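Local coordinates for arylalkylamine N-Acetyltransferase 2 (PDB 4FD5), which probably transfers acyl groups from acyl-CoA thioesters to the amino group of arylalkylamines such as dopamine and serotonin, as a GNAT-family acetyltransferase, at residues 34-39 with 205-210; 188-193 with 211-216; 40-45 with 100-105. One frame throughout, in Å; residues are numbered along the deposited sequence.

Interaction 1 of 3, residues 34-39 with 205-210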
ATOM      1  N   GLU A  34      -9.757   2.361   3.832  1.00 18.95           N
ATOM      2  CA  GLU A  34      -8.365   2.617   4.179  1.00 19.84           C
ATOM      3  C   GLU A  34      -8.315   3.772   5.196  1.00 22.08           C
ATOM      4  O   GLU A  34      -9.020   4.769   5.042  1.00 18.30           O
ATOM      5  CB  GLU A  34      -7.599   2.954   2.884  1.00 20.69           C
ATOM      6  CG  GLU A  34      -6.091   2.855   2.958  1.00 22.69           C
ATOM      7  CD  GLU A  34      -5.452   4.134   3.448  1.00 24.41           C
ATOM      8  OE1 GLU A  34      -6.145   5.165   3.471  1.00 22.17           O
ATOM      9  OE2 GLU A  34      -4.256   4.106   3.790  1.00 26.26           O
ATOM     10  N   PRO A  35      -7.519   3.625   6.271  1.00 20.28           N
ATOM     11  CA  PRO A  35      -7.577   4.597   7.378  1.00 22.11           C
ATOM     12  C   PRO A  35      -7.488   6.078   6.977  1.00 20.59           C
ATOM     13  O   PRO A  35      -8.312   6.875   7.440  1.00 20.30           O
ATOM     14  CB  PRO A  35      -6.370   4.212   8.246  1.00 22.44           C
ATOM     15  CG  PRO A  35      -6.160   2.763   7.967  1.00 22.37           C
ATOM     16  CD  PRO A  35      -6.530   2.560   6.519  1.00 21.23           C
ATOM     17  N   LEU A  36      -6.504   6.445   6.161  1.00 18.88           N
ATOM     18  CA  LEU A  36      -6.343   7.852   5.761  1.00 20.26           C
ATOM     19  C   LEU A  36      -7.434   8.323   4.800  1.00 21.14           C
ATOM     20  O   LEU A  36      -7.990   9.412   4.963  1.00 19.41           O
ATOM     21  CB  LEU A  36      -4.962   8.114   5.163  1.00 20.80           C
ATOM     22  CG  LEU A  36      -3.773   7.726   6.047  1.00 20.16           C
ATOM     23  CD1 LEU A  36      -2.489   8.183   5.390  1.00 23.74           C
ATOM     24  CD2 LEU A  36      -3.918   8.308   7.454  1.00 22.76           C
ATOM     25  N   ASN A  37      -7.734   7.507   3.794  1.00 19.43           N
ATOM     26  CA  ASN A  37      -8.818   7.816   2.874  1.00 19.18           C
ATOM     27  C   ASN A  37     -10.098   8.089   3.637  1.00 21.00           C
ATOM     28  O   ASN A  37     -10.815   9.042   3.349  1.00 21.14           O
ATOM     29  CB  ASN A  37      -9.047   6.653   1.910  1.00 18.76           C
ATOM     30  CG  ASN A  37      -7.892   6.441   0.963  1.00 20.88           C
ATOM     31  OD1 ASN A  37      -6.952   7.229   0.921  1.00 22.50           O
ATOM     32  ND2 ASN A  37      -7.962   5.370   0.183  1.00 16.46           N
ATOM     33  N   LYS A  38     -10.383   7.246   4.624  1.00 18.01           N
ATOM     34  CA  LYS A  38     -11.608   7.398   5.394  1.00 19.97           C
ATOM     35  C   LYS A  38     -11.559   8.667   6.253  1.00 23.13           C
ATOM     36  O   LYS A  38     -12.546   9.398   6.350  1.00 21.99           O
ATOM     37  CB  LYS A  38     -11.857   6.165   6.267  1.00 21.06           C
ATOM     38  CG  LYS A  38     -13.205   6.187   6.971  1.00 24.26           C
ATOM     39  CD  LYS A  38     -13.362   5.033   7.935  1.00 28.06           C
ATOM     40  CE  LYS A  38     -13.475   3.715   7.209  1.00 30.55           C
ATOM     41  NZ  LYS A  38     -13.958   2.639   8.124  1.00 34.12           N
ATOM     42  N   ALA A  39     -10.411   8.914   6.877  1.00 19.96           N
ATOM     43  CA  ALA A  39     -10.247  10.102   7.720  1.00 21.80           C
ATOM     44  C   ALA A  39     -10.571  11.418   7.003  1.00 24.60           C
ATOM     45  O   ALA A  39     -11.122  12.341   7.608  1.00 25.55           O
ATOM     46  CB  ALA A  39      -8.837  10.148   8.308  1.00 21.40           C
ATOM     47  N   PHE A 205      -5.519  14.041  10.296  1.00 19.93           N
ATOM     48  CA  PHE A 205      -6.212  12.768  10.110  1.00 19.49           C
ATOM     49  C   PHE A 205      -6.783  12.279  11.428  1.00 21.66           C
ATOM     50  O   PHE A 205      -6.045  11.832  12.302  1.00 21.82           O
ATOM     51  CB  PHE A 205      -5.263  11.694   9.553  1.00 21.35           C
ATOM     52  CG  PHE A 205      -4.707  12.023   8.206  1.00 19.18           C
ATOM     53  CD1 PHE A 205      -5.516  11.966   7.083  1.00 19.45           C
ATOM     54  CD2 PHE A 205      -3.381  12.386   8.061  1.00 19.04           C
ATOM     55  CE1 PHE A 205      -5.006  12.272   5.835  1.00 21.21           C
ATOM     56  CE2 PHE A 205      -2.863  12.697   6.809  1.00 19.57           C
ATOM     57  CZ  PHE A 205      -3.678  12.645   5.701  1.00 20.19           C
ATOM     58  N   VAL A 206      -8.099  12.359  11.563  1.00 19.82           N
ATOM     59  CA  VAL A 206      -8.769  11.753  12.693  1.00 22.12           C
ATOM     60  C   VAL A 206      -9.193  10.376  12.220  1.00 23.76           C
ATOM     61  O   VAL A 206     -10.118  10.250  11.421  1.00 22.99           O
ATOM     62  CB  VAL A 206     -10.007  12.565  13.136  1.00 22.51           C
ATOM     63  CG1 VAL A 206     -10.759  11.836  14.260  1.00 21.97           C
ATOM     64  CG2 VAL A 206      -9.599  13.960  13.575  1.00 25.15           C
ATOM     65  N   VAL A 207      -8.486   9.355  12.692  1.00 22.42           N
ATOM     66  CA  VAL A 207      -8.666   7.996  12.183  1.00 22.62           C
ATOM     67  C   VAL A 207      -9.413   7.099  13.163  1.00 25.57           C
ATOM     68  O   VAL A 207      -9.260   7.216  14.381  1.00 27.33           O
ATOM     69  CB  VAL A 207      -7.310   7.332  11.848  1.00 23.48           C
ATOM     70  CG1 VAL A 207      -6.482   8.235  10.955  1.00 22.87           C
ATOM     71  CG2 VAL A 207      -6.552   7.002  13.121  1.00 26.50           C
ATOM     72  N   ASP A 208     -10.213   6.188  12.620  1.00 26.02           N
ATOM     73  CA  ASP A 208     -10.993   5.286  13.449  1.00 28.54           C
ATOM     74  C   ASP A 208     -10.098   4.266  14.128  1.00 27.49           C
ATOM     75  O   ASP A 208      -9.075   3.863  13.576  1.00 25.92           O
ATOM     76  CB  ASP A 208     -12.057   4.563  12.621  1.00 31.03           C
ATOM     77  CG  ASP A 208     -13.134   5.495  12.115  1.00 34.06           C
ATOM     78  OD1 ASP A 208     -13.182   6.655  12.571  1.00 33.93           O
ATOM     79  OD2 ASP A 208     -13.947   5.065  11.269  1.00 40.38           O
ATOM     80  N   PRO A 209     -10.475   3.849  15.342  1.00 26.75           N
ATOM     81  CA  PRO A 209      -9.775   2.726  15.970  1.00 28.19           C
ATOM     82  C   PRO A 209      -9.931   1.497  15.077  1.00 27.80           C
ATOM     83  O   PRO A 209     -10.950   1.387  14.392  1.00 29.38           O
ATOM     84  CB  PRO A 209     -10.536   2.537  17.286  1.00 30.94           C
ATOM     85  CG  PRO A 209     -11.154   3.872  17.565  1.00 31.95           C
ATOM     86  CD  PRO A 209     -11.509   4.430  16.218  1.00 31.38           C
ATOM     87  N   PRO A 210      -8.943   0.585  15.078  1.00 25.16           N
ATOM     88  CA  PRO A 210      -7.755   0.533  15.939  1.00 27.05           C
ATOM     89  C   PRO A 210      -6.513   1.202  15.354  1.00 25.40           C
ATOM     90  O   PRO A 210      -5.408   0.947  15.831  1.00 26.75           O
ATOM     91  CB  PRO A 210      -7.488  -0.967  16.019  1.00 25.41           C
ATOM     92  CG  PRO A 210      -7.852  -1.443  14.646  1.00 27.31           C
ATOM     93  CD  PRO A 210      -9.048  -0.619  14.231  1.00 26.05           C
TER
HETATM   94  O   HOH W   1     -10.079   6.197   9.510  1.00 22.66           O
HETATM   95  O   HOH W   2      -9.672  13.727   9.682  1.00 25.84           O

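Interaction 2 of 3, residues 188-193 with 211-216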
ATOM      1  N   LYS A 188      10.973   1.335  10.489  1.00 18.74           N
ATOM      2  CA  LYS A 188      12.076   2.260  10.283  1.00 20.53           C
ATOM      3  C   LYS A 188      11.656   3.680  10.630  1.00 21.78           C
ATOM      4  O   LYS A 188      12.490   4.489  11.045  1.00 25.26           O
ATOM      5  CB  LYS A 188      12.579   2.200   8.839  1.00 23.41           C
ATOM      6  CG  LYS A 188      13.031   0.814   8.412  1.00 24.16           C
ATOM      7  CD  LYS A 188      13.999   0.227   9.435  1.00 29.66           C
ATOM      8  CE  LYS A 188      15.406   0.100   8.871  1.00 34.24           C
ATOM      9  NZ  LYS A 188      16.374  -0.343   9.920  1.00 37.18           N
ATOM     10  N   CYS A 189      10.371   3.985  10.461  1.00 20.82           N
ATOM     11  CA  CYS A 189       9.893   5.351  10.724  1.00 22.69           C
ATOM     12  C   CYS A 189       8.455   5.236  11.202  1.00 22.32           C
ATOM     13  O   CYS A 189       7.736   4.383  10.722  1.00 20.77           O
ATOM     14  CB  CYS A 189       9.969   6.190   9.425  1.00 21.86           C
ATOM     15  SG  CYS A 189       9.705   7.957   9.633  1.00 37.44           S
ATOM     16  N   GLU A 190       8.021   6.062  12.148  1.00 20.94           N
ATOM     17  CA  GLU A 190       6.620   5.992  12.564  1.00 21.02           C
ATOM     18  C   GLU A 190       6.106   7.332  13.053  1.00 22.99           C
ATOM     19  O   GLU A 190       6.870   8.159  13.538  1.00 24.84           O
ATOM     20  CB  GLU A 190       6.402   4.915  13.622  1.00 24.65           C
ATOM     21  CG  GLU A 190       7.049   5.178  14.960  1.00 27.97           C
ATOM     22  CD  GLU A 190       6.857   4.017  15.920  1.00 32.51           C
ATOM     23  OE1 GLU A 190       6.315   2.971  15.494  1.00 33.54           O
ATOM     24  OE2 GLU A 190       7.254   4.141  17.093  1.00 40.25           O
ATOM     25  N   ILE A 191       4.797   7.536  12.917  1.00 20.69           N
ATOM     26  CA  ILE A 191       4.171   8.756  13.431  1.00 21.80           C
ATOM     27  C   ILE A 191       2.745   8.485  13.913  1.00 22.94           C
ATOM     28  O   ILE A 191       1.987   7.741  13.277  1.00 20.17           O
ATOM     29  CB  ILE A 191       4.205   9.899  12.391  1.00 22.77           C
ATOM     30  CG1 ILE A 191       3.690  11.212  13.008  1.00 23.29           C
ATOM     31  CG2 ILE A 191       3.406   9.529  11.146  1.00 20.79           C
ATOM     32  CD1 ILE A 191       3.816  12.398  12.067  1.00 25.51           C
ATOM     33  N   ASN A 192       2.395   9.060  15.064  1.00 22.50           N
ATOM     34  CA  ASN A 192       1.054   8.927  15.616  1.00 22.09           C
ATOM     35  C   ASN A 192       0.144   9.943  14.966  1.00 20.86           C
ATOM     36  O   ASN A 192       0.496  11.120  14.890  1.00 22.22           O
ATOM     37  CB  ASN A 192       1.056   9.197  17.125  1.00 25.66           C
ATOM     38  CG  ASN A 192       1.791   8.135  17.915  1.00 30.69           C
ATOM     39  OD1 ASN A 192       1.573   6.942  17.723  1.00 32.22           O
ATOM     40  ND2 ASN A 192       2.662   8.570  18.819  1.00 36.39           N
ATOM     41  N   TYR A 193      -1.012   9.491  14.497  1.00 20.47           N
ATOM     42  CA  TYR A 193      -1.973  10.374  13.841  1.00 19.91           C
ATOM     43  C   TYR A 193      -2.428  11.484  14.790  1.00 22.57           C
ATOM     44  O   TYR A 193      -2.715  12.595  14.365  1.00 22.00           O
ATOM     45  CB  TYR A 193      -3.165   9.575  13.323  1.00 20.62           C
ATOM     46  CG  TYR A 193      -2.783   8.581  12.251  1.00 20.58           C
ATOM     47  CD1 TYR A 193      -2.003   8.977  11.177  1.00 19.91           C
ATOM     48  CD2 TYR A 193      -3.180   7.261  12.330  1.00 21.33           C
ATOM     49  CE1 TYR A 193      -1.641   8.074  10.194  1.00 18.83           C
ATOM     50  CE2 TYR A 193      -2.827   6.357  11.355  1.00 20.29           C
ATOM     51  CZ  TYR A 193      -2.054   6.781  10.294  1.00 17.58           C
ATOM     52  OH  TYR A 193      -1.684   5.887   9.311  1.00 20.11           O
ATOM     53  N   HIS A 211      -6.684   2.047  14.346  1.00 23.89           N
ATOM     54  CA  HIS A 211      -5.533   2.621  13.664  1.00 24.53           C
ATOM     55  C   HIS A 211      -4.953   3.731  14.506  1.00 25.66           C
ATOM     56  O   HIS A 211      -5.692   4.532  15.076  1.00 30.22           O
ATOM     57  CB  HIS A 211      -5.941   3.075  12.271  1.00 24.62           C
ATOM     58  CG  HIS A 211      -6.655   2.009  11.513  1.00 23.67           C
ATOM     59  ND1 HIS A 211      -6.055   0.817  11.173  1.00 25.88           N
ATOM     60  CD2 HIS A 211      -7.932   1.930  11.071  1.00 24.34           C
ATOM     61  CE1 HIS A 211      -6.929   0.052  10.540  1.00 27.67           C
ATOM     62  NE2 HIS A 211      -8.072   0.709  10.459  1.00 26.50           N
ATOM     63  N   GLU A 212      -3.632   3.739  14.632  1.00 22.47           N
ATOM     64  CA  GLU A 212      -2.968   4.646  15.551  1.00 25.38           C
ATOM     65  C   GLU A 212      -1.785   5.374  14.921  1.00 21.99           C
ATOM     66  O   GLU A 212      -1.559   6.561  15.177  1.00 20.59           O
ATOM     67  CB  GLU A 212      -2.499   3.860  16.769  1.00 29.31           C
ATOM     68  CG  GLU A 212      -2.426   4.664  18.038  1.00 38.40           C
ATOM     69  CD  GLU A 212      -2.388   3.770  19.262  1.00 44.80           C
ATOM     70  OE1 GLU A 212      -3.332   3.840  20.077  1.00 50.75           O
ATOM     71  OE2 GLU A 212      -1.415   2.998  19.399  1.00 47.02           O
ATOM     72  N   LYS A 213      -1.029   4.660  14.092  1.00 19.82           N
ATOM     73  CA  LYS A 213       0.232   5.161  13.551  1.00 18.94           C
ATOM     74  C   LYS A 213       0.395   4.847  12.081  1.00 16.76           C
ATOM     75  O   LYS A 213      -0.155   3.870  11.584  1.00 18.21           O
ATOM     76  CB  LYS A 213       1.417   4.503  14.270  1.00 22.65           C
ATOM     77  CG  LYS A 213       1.556   4.820  15.735  1.00 23.98           C
ATOM     78  CD  LYS A 213       2.592   3.913  16.393  1.00 27.91           C
ATOM     79  CE  LYS A 213       2.761   4.238  17.874  1.00 35.18           C
ATOM     80  NZ  LYS A 213       3.890   3.482  18.465  1.00 38.08           N
ATOM     81  N   LEU A 214       1.163   5.687  11.400  1.00 16.17           N
ATOM     82  CA  LEU A 214       1.710   5.345  10.091  1.00 16.09           C
ATOM     83  C   LEU A 214       3.102   4.785  10.358  1.00 17.10           C
ATOM     84  O   LEU A 214       3.907   5.435  11.029  1.00 18.20           O
ATOM     85  CB  LEU A 214       1.832   6.586   9.217  1.00 17.13           C
ATOM     86  CG  LEU A 214       2.771   6.490   8.011  1.00 18.02           C
ATOM     87  CD1 LEU A 214       2.315   5.424   7.030  1.00 17.12           C
ATOM     88  CD2 LEU A 214       2.839   7.832   7.319  1.00 21.36           C
ATOM     89  N   LYS A 215       3.390   3.581   9.861  1.00 15.98           N
ATOM     90  CA  LYS A 215       4.719   3.002  10.050  1.00 17.53           C
ATOM     91  C   LYS A 215       5.319   2.690   8.695  1.00 16.63           C
ATOM     92  O   LYS A 215       4.692   2.002   7.895  1.00 15.81           O
ATOM     93  CB  LYS A 215       4.653   1.716  10.874  1.00 17.13           C
ATOM     94  CG  LYS A 215       4.068   1.877  12.269  1.00 18.27           C
ATOM     95  CD  LYS A 215       4.176   0.574  13.067  1.00 21.05           C
ATOM     96  CE  LYS A 215       3.600   0.749  14.469  1.00 24.86           C
ATOM     97  NZ  LYS A 215       3.830  -0.462  15.299  1.00 26.03           N
ATOM     98  N   ILE A 216       6.510   3.219   8.426  1.00 14.89           N
ATOM     99  CA  ILE A 216       7.292   2.774   7.277  1.00 16.27           C
ATOM    100  C   ILE A 216       8.171   1.609   7.727  1.00 15.65           C
ATOM    101  O   ILE A 216       9.012   1.760   8.647  1.00 17.48           O
ATOM    102  CB  ILE A 216       8.142   3.887   6.661  1.00 17.37           C
ATOM    103  CG1 ILE A 216       7.237   5.007   6.143  1.00 19.53           C
ATOM    104  CG2 ILE A 216       9.021   3.329   5.543  1.00 18.97           C
ATOM    105  CD1 ILE A 216       8.009   6.172   5.554  1.00 22.13           C
TER

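Interaction 3 of 3, residues 40-45 with 100-105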
ATOM      1  N   VAL A  40     -10.222  11.523   5.726  1.00 22.36           N
ATOM      2  CA  VAL A  40     -10.462  12.772   4.998  1.00 23.83           C
ATOM      3  C   VAL A  40     -11.591  12.685   3.974  1.00 24.77           C
ATOM      4  O   VAL A  40     -11.698  13.531   3.073  1.00 25.95           O
ATOM      5  CB  VAL A  40      -9.176  13.319   4.359  1.00 23.56           C
ATOM      6  CG1 VAL A  40      -8.167  13.701   5.449  1.00 24.52           C
ATOM      7  CG2 VAL A  40      -8.592  12.310   3.385  1.00 23.66           C
ATOM      8  N   ASN A  41     -12.432  11.665   4.122  1.00 23.98           N
ATOM      9  CA  ASN A  41     -13.602  11.501   3.269  1.00 27.46           C
ATOM     10  C   ASN A  41     -13.238  11.547   1.791  1.00 26.74           C
ATOM     11  O   ASN A  41     -13.900  12.207   0.991  1.00 27.83           O
ATOM     12  CB  ASN A  41     -14.642  12.579   3.596  1.00 28.13           C
ATOM     13  CG  ASN A  41     -15.062  12.553   5.049  1.00 33.11           C
ATOM     14  OD1 ASN A  41     -15.735  11.622   5.489  1.00 36.38           O
ATOM     15  ND2 ASN A  41     -14.660  13.569   5.807  1.00 36.02           N
ATOM     16  N   LEU A  42     -12.185  10.826   1.429  1.00 23.91           N
ATOM     17  CA  LEU A  42     -11.677  10.875   0.066  1.00 23.92           C
ATOM     18  C   LEU A  42     -12.679  10.324  -0.932  1.00 26.25           C
ATOM     19  O   LEU A  42     -12.834  10.856  -2.035  1.00 25.61           O
ATOM     20  CB  LEU A  42     -10.356  10.112  -0.032  1.00 23.43           C
ATOM     21  CG  LEU A  42      -9.600  10.219  -1.353  1.00 24.82           C
ATOM     22  CD1 LEU A  42      -9.177  11.647  -1.615  1.00 23.33           C
ATOM     23  CD2 LEU A  42      -8.379   9.318  -1.320  1.00 22.67           C
ATOM     24  N   THR A  43     -13.374   9.266  -0.541  1.00 24.87           N
ATOM     25  CA  THR A  43     -14.321   8.617  -1.431  1.00 26.03           C
ATOM     26  C   THR A  43     -15.386   7.893  -0.617  1.00 27.47           C
ATOM     27  O   THR A  43     -15.431   8.010   0.607  1.00 29.55           O
ATOM     28  CB  THR A  43     -13.603   7.661  -2.429  1.00 26.87           C
ATOM     29  OG1 THR A  43     -14.564   6.991  -3.259  1.00 29.73           O
ATOM     30  CG2 THR A  43     -12.750   6.639  -1.686  1.00 26.64           C
ATOM     31  N   ARG A  44     -16.262   7.184  -1.303  1.00 27.62           N
ATOM     32  CA  ARG A  44     -17.384   6.520  -0.662  1.00 29.22           C
ATOM     33  C   ARG A  44     -17.318   5.065  -1.068  1.00 25.75           C
ATOM     34  O   ARG A  44     -16.761   4.741  -2.109  1.00 26.12           O
ATOM     35  CB  ARG A  44     -18.705   7.136  -1.138  1.00 32.87           C
ATOM     36  CG  ARG A  44     -18.865   8.624  -0.811  1.00 35.49           C
ATOM     37  CD  ARG A  44     -20.191   9.193  -1.326  1.00 37.79           C
ATOM     38  NE  ARG A  44     -21.326   8.351  -0.955  1.00 40.47           N
ATOM     39  CZ  ARG A  44     -22.602   8.709  -1.077  1.00 39.79           C
ATOM     40  NH1 ARG A  44     -22.915   9.906  -1.559  1.00 41.17           N
ATOM     41  NH2 ARG A  44     -23.567   7.868  -0.711  1.00 38.47           N
ATOM     42  N   PRO A  45     -17.889   4.175  -0.253  1.00 26.65           N
ATOM     43  CA  PRO A  45     -17.822   2.767  -0.651  1.00 23.86           C
ATOM     44  C   PRO A  45     -18.364   2.548  -2.062  1.00 27.43           C
ATOM     45  O   PRO A  45     -19.462   3.010  -2.380  1.00 27.83           O
ATOM     46  CB  PRO A  45     -18.722   2.078   0.372  1.00 26.13           C
ATOM     47  CG  PRO A  45     -18.697   2.987   1.569  1.00 28.47           C
ATOM     48  CD  PRO A  45     -18.591   4.370   1.028  1.00 28.09           C
ATOM     49  N   ILE A 100      -1.830  18.661  -7.401  1.00 50.63           N
ATOM     50  CA  ILE A 100      -3.121  18.039  -7.089  1.00 43.84           C
ATOM     51  C   ILE A 100      -4.233  19.035  -6.724  1.00 40.27           C
ATOM     52  O   ILE A 100      -4.033  19.917  -5.888  1.00 41.89           O
ATOM     53  CB  ILE A 100      -2.970  17.006  -5.954  1.00 41.63           C
ATOM     54  CG1 ILE A 100      -1.876  15.988  -6.302  1.00 45.59           C
ATOM     55  CG2 ILE A 100      -4.299  16.315  -5.690  1.00 36.97           C
ATOM     56  CD1 ILE A 100      -1.326  15.215  -5.109  1.00 40.88           C
ATOM     57  N   GLN A 101      -5.406  18.877  -7.339  1.00 37.26           N
ATOM     58  CA  GLN A 101      -6.569  19.717  -7.019  1.00 35.50           C
ATOM     59  C   GLN A 101      -7.450  19.140  -5.912  1.00 34.29           C
ATOM     60  O   GLN A 101      -8.313  19.829  -5.368  1.00 31.20           O
ATOM     61  CB  GLN A 101      -7.426  19.957  -8.260  1.00 36.00           C
ATOM     62  CG  GLN A 101      -6.728  20.730  -9.359  1.00 37.83           C
ATOM     63  CD  GLN A 101      -7.663  21.058 -10.506  1.00 39.62           C
ATOM     64  OE1 GLN A 101      -8.887  21.037 -10.348  1.00 40.03           O
ATOM     65  NE2 GLN A 101      -7.093  21.356 -11.670  1.00 39.19           N
ATOM     66  N   ASP A 102      -7.240  17.870  -5.590  1.00 30.71           N
ATOM     67  CA  ASP A 102      -7.999  17.216  -4.544  1.00 28.92           C
ATOM     68  C   ASP A 102      -7.295  17.493  -3.220  1.00 28.61           C
ATOM     69  O   ASP A 102      -6.263  16.890  -2.928  1.00 25.46           O
ATOM     70  CB  ASP A 102      -8.052  15.707  -4.821  1.00 27.48           C
ATOM     71  CG  ASP A 102      -9.047  14.975  -3.932  1.00 28.65           C
ATOM     72  OD1 ASP A 102      -9.074  15.236  -2.713  1.00 27.43           O
ATOM     73  OD2 ASP A 102      -9.815  14.135  -4.458  1.00 33.23           O
ATOM     74  N   GLU A 103      -7.845  18.423  -2.442  1.00 26.99           N
ATOM     75  CA  GLU A 103      -7.317  18.786  -1.121  1.00 27.98           C
ATOM     76  C   GLU A 103      -6.981  17.586  -0.232  1.00 26.85           C
ATOM     77  O   GLU A 103      -5.900  17.511   0.383  1.00 25.52           O
ATOM     78  CB  GLU A 103      -8.378  19.590  -0.380  1.00 29.94           C
ATOM     79  CG  GLU A 103      -8.107  21.047  -0.200  1.00 35.09           C
ATOM     80  CD  GLU A 103      -9.175  21.684   0.666  1.00 34.09           C
ATOM     81  OE1 GLU A 103     -10.360  21.633   0.270  1.00 36.73           O
ATOM     82  OE2 GLU A 103      -8.838  22.208   1.752  1.00 36.59           O
ATOM     83  N   SER A 104      -7.937  16.668  -0.144  1.00 24.04           N
ATOM     84  CA  SER A 104      -7.830  15.505   0.738  1.00 23.94           C
ATOM     85  C   SER A 104      -6.678  14.595   0.298  1.00 23.45           C
ATOM     86  O   SER A 104      -5.802  14.166   1.099  1.00 23.23           O
ATOM     87  CB  SER A 104      -9.144  14.722   0.704  1.00 23.69           C
ATOM     88  OG  SER A 104     -10.224  15.497   1.203  1.00 28.18           O
ATOM     89  N   PHE A 105      -6.673  14.308  -0.998  1.00 23.62           N
ATOM     90  CA  PHE A 105      -5.613  13.489  -1.565  1.00 22.52           C
ATOM     91  C   PHE A 105      -4.262  14.126  -1.269  1.00 24.50           C
ATOM     92  O   PHE A 105      -3.315  13.450  -0.872  1.00 22.77           O
ATOM     93  CB  PHE A 105      -5.806  13.314  -3.067  1.00 25.97           C
ATOM     94  CG  PHE A 105      -4.837  12.351  -3.683  1.00 25.52           C
ATOM     95  CD1 PHE A 105      -3.639  12.801  -4.211  1.00 29.40           C
ATOM     96  CD2 PHE A 105      -5.111  10.995  -3.712  1.00 29.49           C
ATOM     97  CE1 PHE A 105      -2.733  11.917  -4.771  1.00 30.38           C
ATOM     98  CE2 PHE A 105      -4.207  10.102  -4.276  1.00 28.30           C
ATOM     99  CZ  PHE A 105      -3.021  10.567  -4.802  1.00 31.39           C
TER
HETATM  100  O   HOH W   3     -13.152  14.932   0.765  1.00 34.12           O
HETATM  101  O   HOH W   4     -11.946  13.730  -2.256  1.00 30.99           O

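Interaction 1 of 3, residues 34-39 with 205-210
Pro-35 O is gripped twice: Ala-39 N bonds to it within the helix, and water 1 donates to it at 2.8 Å. That water in turn accepts from Asp-208 N at 3.1 Å, tying the first turn of the helix to the loop. Water 2 repeats the bridge one turn later, donating to Ala-39 O and accepting from Val-206 N at 2.8 Å. Apart from the two waters, the contact is mostly one of hydrocarbon groups. Leu-36 lays CD2 over one face of the Phe-205 ring, 4.1 Å from its centroid and 18° off the ring normal, a CH-pi contact. Ala-39 CB approaches the same ring at its edge, and its small size also lets it come within 3.4 Å of Val-206 O. Short helix 35-39 of this GNAT-family protein is thus joined to the loop between strands 186-192 and 213-220, with helix 103-116 covering Phe-205. Glu-34 is the N-cap, with OE1 accepting from Asn-37 N at 2.8 Å in a bond of 177°, and Pro-35 suits the first turn because the N-H it lacks would find no helical acceptor there. Val-207 turns CG1 onto Ala-39 CB, 4.0 Å away. At the more exposed side, Lys-38 crosses Asp-208 at about a right angle. With its chain bent at chi3 (-69°), CD, 3.4 Å from Asp-208 OD2, lies nearer than NZ; the salt bridge is long, and the amine's stronger partner is Asp-33.

Interaction 2 of 3, residues 188-193 with 211-216
Tyr-193 lays one face of its ring over Lys-213 CA, which stands 3.9 Å above the ring plane and toward its rim. With CG beside the backbone N (chi1 -64°), the ring lies against the 213-214 backbone; CE1 touches Leu-214 CB, and the phenol oxygen is hydrogen-bonded to Thr-172 O. Beside the ring, Tyr-193 N donates to Glu-212 O at 3.1 Å, the last backbone bond at this end of an antiparallel pair, strands 189-192 and 213-216 (173° between directions), in which the later strand is inserted between the edge strand and the rest of the sheet, as in the GNAT fold. Ile-191 N donates to Leu-214 O at 3.0 Å, and Leu-214 N to Ile-191 O at 2.9 Å. Their side chains join Cys-189 and Ile-216 on the apolar face, which meets helix 103-116. The other face carries Glu-190, whose salt bridge to Lys-213 is long, OE2 to NZ 3.7 Å. Extended lysines suit this more solvent-facing side. A classic beta bulge interrupts the strand at Lys-188 and Cys-189: Ile-216 O accepts both Lys-188 N at 2.7 Å, almost in line with its C=O bond, and Cys-189 N at 3.2 Å on an in-plane lone pair.

Interaction 3 of 3, residues 40-45 with 100-105
Val-40 and Leu-42 meet Ser-104 and its neighbours where a Schellman motif ending helix 35-39 faces the N-cap of helix 103-116. Val-40 sets CG2 against Ser-104 CB at 3.6 Å, a close fit that the small serine permits. Leu-42 reaches further with CD1, which lies over the opening of the second helix: it is 3.7 Å from Phe-105 N and 3.8 Å from both Asp-102 OD1 and Asp-102 OD2. Its CG anti to the backbone N (chi1 -172°) sends the branches across the interface, and CD2 comes up at the edge of the Phe-105 ring. Two waters fill in the polar side. Water 3 lies 2.8 Å from Asn-41 O and is hydrogen-bonded to Ser-104 OG at 3.0 Å. Water 4 lies between Leu-42 O, 3.0 Å away, and Asp-102 OD2. Both waters have more acceptors in reach than protons once farther atoms are counted, so not all of these bonds need be made at the same time.

Behind this shell stand the two helix ends. Asn-41 is the C-prime residue of the Schellman motif, and asparagine tolerates the positive phi this demands; Leu-42 N turns back toward Asn-37 O. Leu-52 and Ile-108 also pack on Leu-42. On the facing side, His-49 NE2 bonds to Asp-102 OD2. Aspartate suits the cap because its short carboxylate reaches back to a first-turn N-H that lacks a helical acceptor: Asp-102 OD1 accepts from Phe-105 N at 3.1 Å, in a nearly straight bond of 174° that arrives from above the carboxylate plane, 56° out of it.

In the fold
Along the chain, the first segments of interactions 1 and 3 follow one another directly, helix 35-39 leading into 40-45. Interaction 3 closes first, then 188-193 begins interaction 2, and the run 205-216 completes interactions 1 and 2 in succession. Centres of interactions 1 and 2, and of 1 and 3, are about 12 Å apart, and those of 2 and 3 about 20 Å. Interaction 1 is therefore the middle member, touching interaction 2 through Tyr-193 and His-211 and interaction 3 through Phe-205 and Val-40. Helix 103-116 begins in interaction 3, and its later turns cover Phe-205 and the apolar face of strands 186-192 and 213-220; early helix 35-39 and the late loop thus pack against one shared helix.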